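Local coordinates for protein putative Semialdehyde dehydrogenase (Oryza sativa, PDB 2CVO) that probably catalyses the NADPH-dependent reduction of N-acetyl-glutamyl phosphate to N-acetyl-glutamate semialdehyde in chloroplast arginine biosynthesis, at residues A[182-187]-A[240-245]; A[342-347]-A[357-362]. All coordinates share one frame; numbering follows the deposited sequence.

Interaction 1 of 2, residues A[182-187]-A[240-245]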
loop_
_atom_site.group_PDB
_atom_site.type_symbol
_atom_site.label_atom_id
_atom_site.label_comp_id
_atom_site.label_asym_id
_atom_site.label_seq_id
_atom_site.Cartn_x
_atom_site.Cartn_y
_atom_site.Cartn_z
ATOM N N LEU A 182 18.595 8.238 -29.804
ATOM C CA LEU A 182 19.985 7.962 -29.461
ATOM C C LEU A 182 20.600 6.953 -30.418
ATOM O O LEU A 182 21.777 7.063 -30.778
ATOM C CB LEU A 182 20.097 7.447 -28.020
ATOM C CG LEU A 182 19.789 8.474 -26.925
ATOM C CD1 LEU A 182 19.894 7.826 -25.548
ATOM C CD2 LEU A 182 20.754 9.647 -27.043
ATOM N N ILE A 183 19.810 5.965 -30.825
ATOM C CA ILE A 183 20.296 4.955 -31.748
ATOM C C ILE A 183 20.469 5.579 -33.130
ATOM O O ILE A 183 21.475 5.348 -33.797
ATOM C CB ILE A 183 19.326 3.752 -31.833
ATOM C CG1 ILE A 183 19.328 2.991 -30.506
ATOM C CG2 ILE A 183 19.742 2.817 -32.957
ATOM C CD1 ILE A 183 18.400 1.788 -30.486
ATOM N N LYS A 184 19.494 6.377 -33.557
ATOM C CA LYS A 184 19.581 7.027 -34.863
ATOM C C LYS A 184 20.827 7.903 -34.924
ATOM O O LYS A 184 21.470 8.005 -35.967
ATOM C CB LYS A 184 18.344 7.894 -35.129
ATOM C CG LYS A 184 17.052 7.123 -35.329
ATOM C CD LYS A 184 15.891 8.075 -35.596
ATOM C CE LYS A 184 14.579 7.324 -35.802
ATOM N NZ LYS A 184 13.415 8.247 -35.988
ATOM N N ALA A 185 21.157 8.529 -33.797
ATOM C CA ALA A 185 22.315 9.409 -33.701
ATOM C C ALA A 185 23.614 8.619 -33.550
ATOM O O ALA A 185 24.701 9.196 -33.536
ATOM C CB ALA A 185 22.139 10.367 -32.519
ATOM N N LYS A 186 23.498 7.301 -33.437
ATOM C CA LYS A 186 24.669 6.437 -33.299
ATOM C C LYS A 186 25.463 6.785 -32.045
ATOM O O LYS A 186 26.685 6.639 -32.018
ATOM C CB LYS A 186 25.575 6.592 -34.523
ATOM C CG LYS A 186 24.814 6.677 -35.836
ATOM C CD LYS A 186 24.296 5.327 -36.269
ATOM C CE LYS A 186 25.370 4.573 -37.028
ATOM N NZ LYS A 186 25.784 5.348 -38.235
ATOM N N LEU A 187 24.769 7.256 -31.011
ATOM C CA LEU A 187 25.431 7.621 -29.764
ATOM C C LEU A 187 25.581 6.431 -28.816
ATOM O O LEU A 187 26.443 6.443 -27.941
ATOM C CB LEU A 187 24.673 8.764 -29.080
ATOM C CG LEU A 187 24.687 10.077 -29.876
ATOM C CD1 LEU A 187 23.949 11.161 -29.111
ATOM C CD2 LEU A 187 26.130 10.497 -30.140
ATOM N N SER A 240 15.230 -1.622 -34.173
ATOM C CA SER A 240 15.865 -2.146 -35.380
ATOM C C SER A 240 15.719 -1.161 -36.529
ATOM O O SER A 240 16.643 -0.974 -37.320
ATOM C CB SER A 240 15.249 -3.491 -35.776
ATOM O OG SER A 240 15.649 -4.503 -34.868
ATOM N N GLU A 241 14.551 -0.532 -36.612
ATOM C CA GLU A 241 14.296 0.447 -37.654
ATOM C C GLU A 241 15.227 1.642 -37.473
ATOM O O GLU A 241 15.771 2.170 -38.439
ATOM C CB GLU A 241 12.845 0.919 -37.600
ATOM C CG GLU A 241 12.563 2.094 -38.518
ATOM C CD GLU A 241 11.111 2.527 -38.486
ATOM O OE1 GLU A 241 10.594 2.821 -37.384
ATOM O OE2 GLU A 241 10.490 2.577 -39.567
ATOM N N ALA A 242 15.410 2.059 -36.225
ATOM C CA ALA A 242 16.269 3.194 -35.914
ATOM C C ALA A 242 17.739 2.861 -36.139
ATOM O O ALA A 242 18.544 3.734 -36.465
ATOM C CB ALA A 242 16.048 3.627 -34.468
ATOM N N ALA A 243 18.084 1.590 -35.969
ATOM C CA ALA A 243 19.461 1.143 -36.131
ATOM C C ALA A 243 19.795 0.682 -37.548
ATOM O O ALA A 243 20.969 0.596 -37.910
ATOM C CB ALA A 243 19.744 0.014 -35.156
ATOM N N GLU A 244 18.763 0.388 -38.339
ATOM C CA GLU A 244 18.938 -0.107 -39.703
ATOM C C GLU A 244 19.678 -1.442 -39.634
ATOM O O GLU A 244 20.419 -1.826 -40.546
ATOM C CB GLU A 244 19.714 0.900 -40.551
ATOM C CG GLU A 244 18.950 2.190 -40.784
ATOM C CD GLU A 244 19.670 3.129 -41.728
ATOM O OE1 GLU A 244 20.808 3.533 -41.414
ATOM O OE2 GLU A 244 19.094 3.463 -42.784
ATOM N N SER A 245 19.453 -2.140 -38.526
ATOM C CA SER A 245 20.053 -3.437 -38.258
ATOM C C SER A 245 19.152 -4.166 -37.261
ATOM O O SER A 245 18.398 -3.533 -36.531
ATOM C CB SER A 245 21.447 -3.248 -37.653
ATOM O OG SER A 245 22.069 -4.494 -37.414
#

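Interaction 2 of 2, residues A[342-347]-A[357-362]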
loop_
_atom_site.group_PDB
_atom_site.type_symbol
_atom_site.label_atom_id
_atom_site.label_comp_id
_atom_site.label_asym_id
_atom_site.label_seq_id
_atom_site.Cartn_x
_atom_site.Cartn_y
_atom_site.Cartn_z
ATOM N N GLN A 342 -1.875 8.731 -24.773
ATOM C CA GLN A 342 -1.208 8.831 -26.066
ATOM C C GLN A 342 -2.206 8.577 -27.183
ATOM O O GLN A 342 -2.059 9.101 -28.286
ATOM C CB GLN A 342 -0.054 7.830 -26.157
ATOM C CG GLN A 342 0.633 7.791 -27.516
ATOM C CD GLN A 342 2.078 7.348 -27.417
ATOM O OE1 GLN A 342 2.995 8.151 -27.603
ATOM N NE2 GLN A 342 2.293 6.071 -27.103
ATOM N N ALA A 343 -3.220 7.766 -26.897
ATOM C CA ALA A 343 -4.236 7.475 -27.892
ATOM C C ALA A 343 -4.944 8.785 -28.204
ATOM O O ALA A 343 -5.188 9.107 -29.366
ATOM C CB ALA A 343 -5.222 6.448 -27.358
ATOM N N VAL A 344 -5.256 9.545 -27.156
ATOM C CA VAL A 344 -5.926 10.834 -27.310
ATOM C C VAL A 344 -4.992 11.844 -27.969
ATOM O O VAL A 344 -5.422 12.673 -28.773
ATOM C CB VAL A 344 -6.387 11.400 -25.943
ATOM C CG1 VAL A 344 -6.969 12.803 -26.126
ATOM C CG2 VAL A 344 -7.436 10.485 -25.329
ATOM N N GLN A 345 -3.711 11.778 -27.619
ATOM C CA GLN A 345 -2.727 12.688 -28.190
ATOM C C GLN A 345 -2.704 12.463 -29.700
ATOM O O GLN A 345 -2.620 13.408 -30.484
ATOM C CB GLN A 345 -1.342 12.401 -27.607
ATOM C CG GLN A 345 -0.338 13.529 -27.776
ATOM C CD GLN A 345 1.047 13.141 -27.279
ATOM O OE1 GLN A 345 1.185 12.307 -26.383
ATOM N NE2 GLN A 345 2.077 13.756 -27.850
ATOM N N ASN A 346 -2.793 11.200 -30.101
ATOM C CA ASN A 346 -2.778 10.857 -31.515
ATOM C C ASN A 346 -4.033 11.310 -32.252
ATOM O O ASN A 346 -3.944 11.815 -33.372
ATOM C CB ASN A 346 -2.569 9.350 -31.687
ATOM C CG ASN A 346 -1.173 8.917 -31.296
ATOM O OD1 ASN A 346 -0.195 9.609 -31.589
ATOM N ND2 ASN A 346 -1.066 7.769 -30.640
ATOM N N LEU A 347 -5.198 11.144 -31.631
ATOM C CA LEU A 347 -6.438 11.568 -32.271
ATOM C C LEU A 347 -6.466 13.086 -32.438
ATOM O O LEU A 347 -6.997 13.589 -33.427
ATOM C CB LEU A 347 -7.666 11.115 -31.472
ATOM C CG LEU A 347 -8.998 11.400 -32.186
ATOM C CD1 LEU A 347 -8.957 10.772 -33.569
ATOM C CD2 LEU A 347 -10.185 10.851 -31.387
ATOM N N THR A 357 -4.634 19.142 -26.196
ATOM C CA THR A 357 -6.060 19.334 -25.935
ATOM C C THR A 357 -6.608 18.241 -25.024
ATOM O O THR A 357 -6.590 17.060 -25.376
ATOM C CB THR A 357 -6.881 19.322 -27.239
ATOM O OG1 THR A 357 -6.320 20.258 -28.169
ATOM C CG2 THR A 357 -8.323 19.707 -26.953
ATOM N N GLY A 358 -7.093 18.650 -23.854
ATOM C CA GLY A 358 -7.643 17.708 -22.895
ATOM C C GLY A 358 -6.588 16.839 -22.233
ATOM O O GLY A 358 -6.914 15.829 -21.615
ATOM N N LEU A 359 -5.323 17.238 -22.354
ATOM C CA LEU A 359 -4.220 16.471 -21.780
ATOM C C LEU A 359 -3.273 17.302 -20.921
ATOM O O LEU A 359 -2.101 16.954 -20.779
ATOM C CB LEU A 359 -3.418 15.809 -22.904
ATOM C CG LEU A 359 -4.198 14.838 -23.787
ATOM C CD1 LEU A 359 -3.317 14.368 -24.937
ATOM C CD2 LEU A 359 -4.672 13.659 -22.952
ATOM N N GLN A 360 -3.771 18.389 -20.342
ATOM C CA GLN A 360 -2.922 19.242 -19.520
ATOM C C GLN A 360 -3.052 19.012 -18.016
ATOM O O GLN A 360 -2.539 19.791 -17.214
ATOM C CB GLN A 360 -3.181 20.706 -19.870
ATOM C CG GLN A 360 -2.750 21.036 -21.303
ATOM C CD GLN A 360 -3.040 22.470 -21.704
ATOM O OE1 GLN A 360 -4.195 22.857 -21.895
ATOM N NE2 GLN A 360 -1.988 23.268 -21.830
ATOM N N TYR A 361 -3.731 17.933 -17.645
ATOM C CA TYR A 361 -3.917 17.558 -16.241
ATOM C C TYR A 361 -2.538 17.336 -15.614
ATOM O O TYR A 361 -1.745 16.536 -16.106
ATOM C CB TYR A 361 -4.764 16.274 -16.188
ATOM C CG TYR A 361 -5.038 15.651 -14.824
ATOM C CD1 TYR A 361 -4.061 14.902 -14.155
ATOM C CD2 TYR A 361 -6.316 15.718 -14.254
ATOM C CE1 TYR A 361 -4.356 14.221 -12.955
ATOM C CE2 TYR A 361 -6.624 15.048 -13.061
ATOM C CZ TYR A 361 -5.643 14.296 -12.420
ATOM O OH TYR A 361 -5.972 13.588 -11.280
ATOM N N GLN A 362 -2.238 18.071 -14.546
ATOM C CA GLN A 362 -0.956 17.919 -13.871
ATOM C C GLN A 362 -0.999 16.678 -12.984
ATOM O O GLN A 362 -2.062 16.272 -12.525
ATOM C CB GLN A 362 -0.636 19.170 -13.053
ATOM C CG GLN A 362 -0.349 20.372 -13.930
ATOM C CD GLN A 362 0.801 20.112 -14.881
ATOM O OE1 GLN A 362 1.941 19.949 -14.455
ATOM N NE2 GLN A 362 0.504 20.062 -16.178
#

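Interaction 1 of 2, residues A[182-187]-A[240-245]
The C-terminal turns of helices 170-184 and 231-243 come close where I183 and K184 face A242 and A243, with the CA atoms of K184 and A242 only 5.2 Å apart. Small residues on the second helix permit this approach. I183 offers its CG2 methyl, which lies anti to the backbone N because chi1 is -68°, and this branch meets A243: CG2 of I183 stands 3.6 Å from CB of A243 and equally near its CA. The same methyl reaches the backbone of A242, 3.8 Å from its carbonyl C, while CB of A242 sits a little farther off. On the solvent side, K184 uses its aliphatic part. CG of K184 touches CB of A242 at 3.7 Å, and the extended chain runs on past that methyl, so the contact is made by carbon while the ammonium group lies beyond it. NZ of K184 remains 6.3 Å from OE1 of E241, too far for a salt bridge, although the opposite charges may attract weakly. Both segments turn off just after the contact: K186, with positive phi, closes its helix in a Schellman motif, and E244 also leaves its helix with positive phi. V190 touches A243 and I188 touches I183. This is close, apolar helix-helix packing through alanines, joining two helix ends within the dimerisation domain of the semialdehyde dehydrogenase family.

Interaction 2 of 2, residues A[342-347]-A[357-362]
A buried apolar contact joins helix 336-351 to the irregular C-terminal segment that follows it, with L359 reaching back to V344 and Q345. The two methyls of L359 divide the work. CD1 lies against the helix backbone, 3.7 Å from CA of Q345 and just as near that residue's N, and it also meets CB of Q345 at 3.9 Å. CD2 of L359 turns to V344, 4.0 Å from its CG1; that branch is anti to the backbone N of V344 (chi1 175°). The leucine and valine side chains meet at a slant, whereas the leucine and the extended glutamine are roughly perpendicular. An alanine in place of L359 would lose both methyls and is likely to leave V344 CG1 and the backbone at Q345 without their apolar cover from this segment. F292 also touches L359, and F94 of strand 92-94 packs on V344. The amide of Q345 is held apart from the leucine: OE1 receives K337 and N311, and NE2 gives bonds to E153 and E355, so both polar atoms of the amide are engaged while its aliphatic base packs. Farther along, NE2 of Q362 bonds O of Q360 at 3.2 Å, approaching from above the carbonyl plane, and Y361 meets its counterpart Y361 of the second subunit. Here a C-terminal tail folds back over its preceding helix, itself lying against strands 92-94 and 114-117 of the parallel sheet in the Rossmann-type NAD-binding domain.

How the interactions relate
Interactions 1 and 2 are separate, with centres 28 Å apart and nearest atoms about 13 Å apart, and they follow one another along the chain. Interaction 1 is the more peripheral, its centre about 21 Å from that of the chain against about 12 Å for interaction 2. One belongs to the dimerisation domain, the other to the Rossmann-type half of the chain. Neither lies at C170, the active-site cysteine inferred by similarity, although helix 170-184, which begins there, ends in interaction 1. Another subunit meets the tail of interaction 2, whereas none touches the segments of interaction 1.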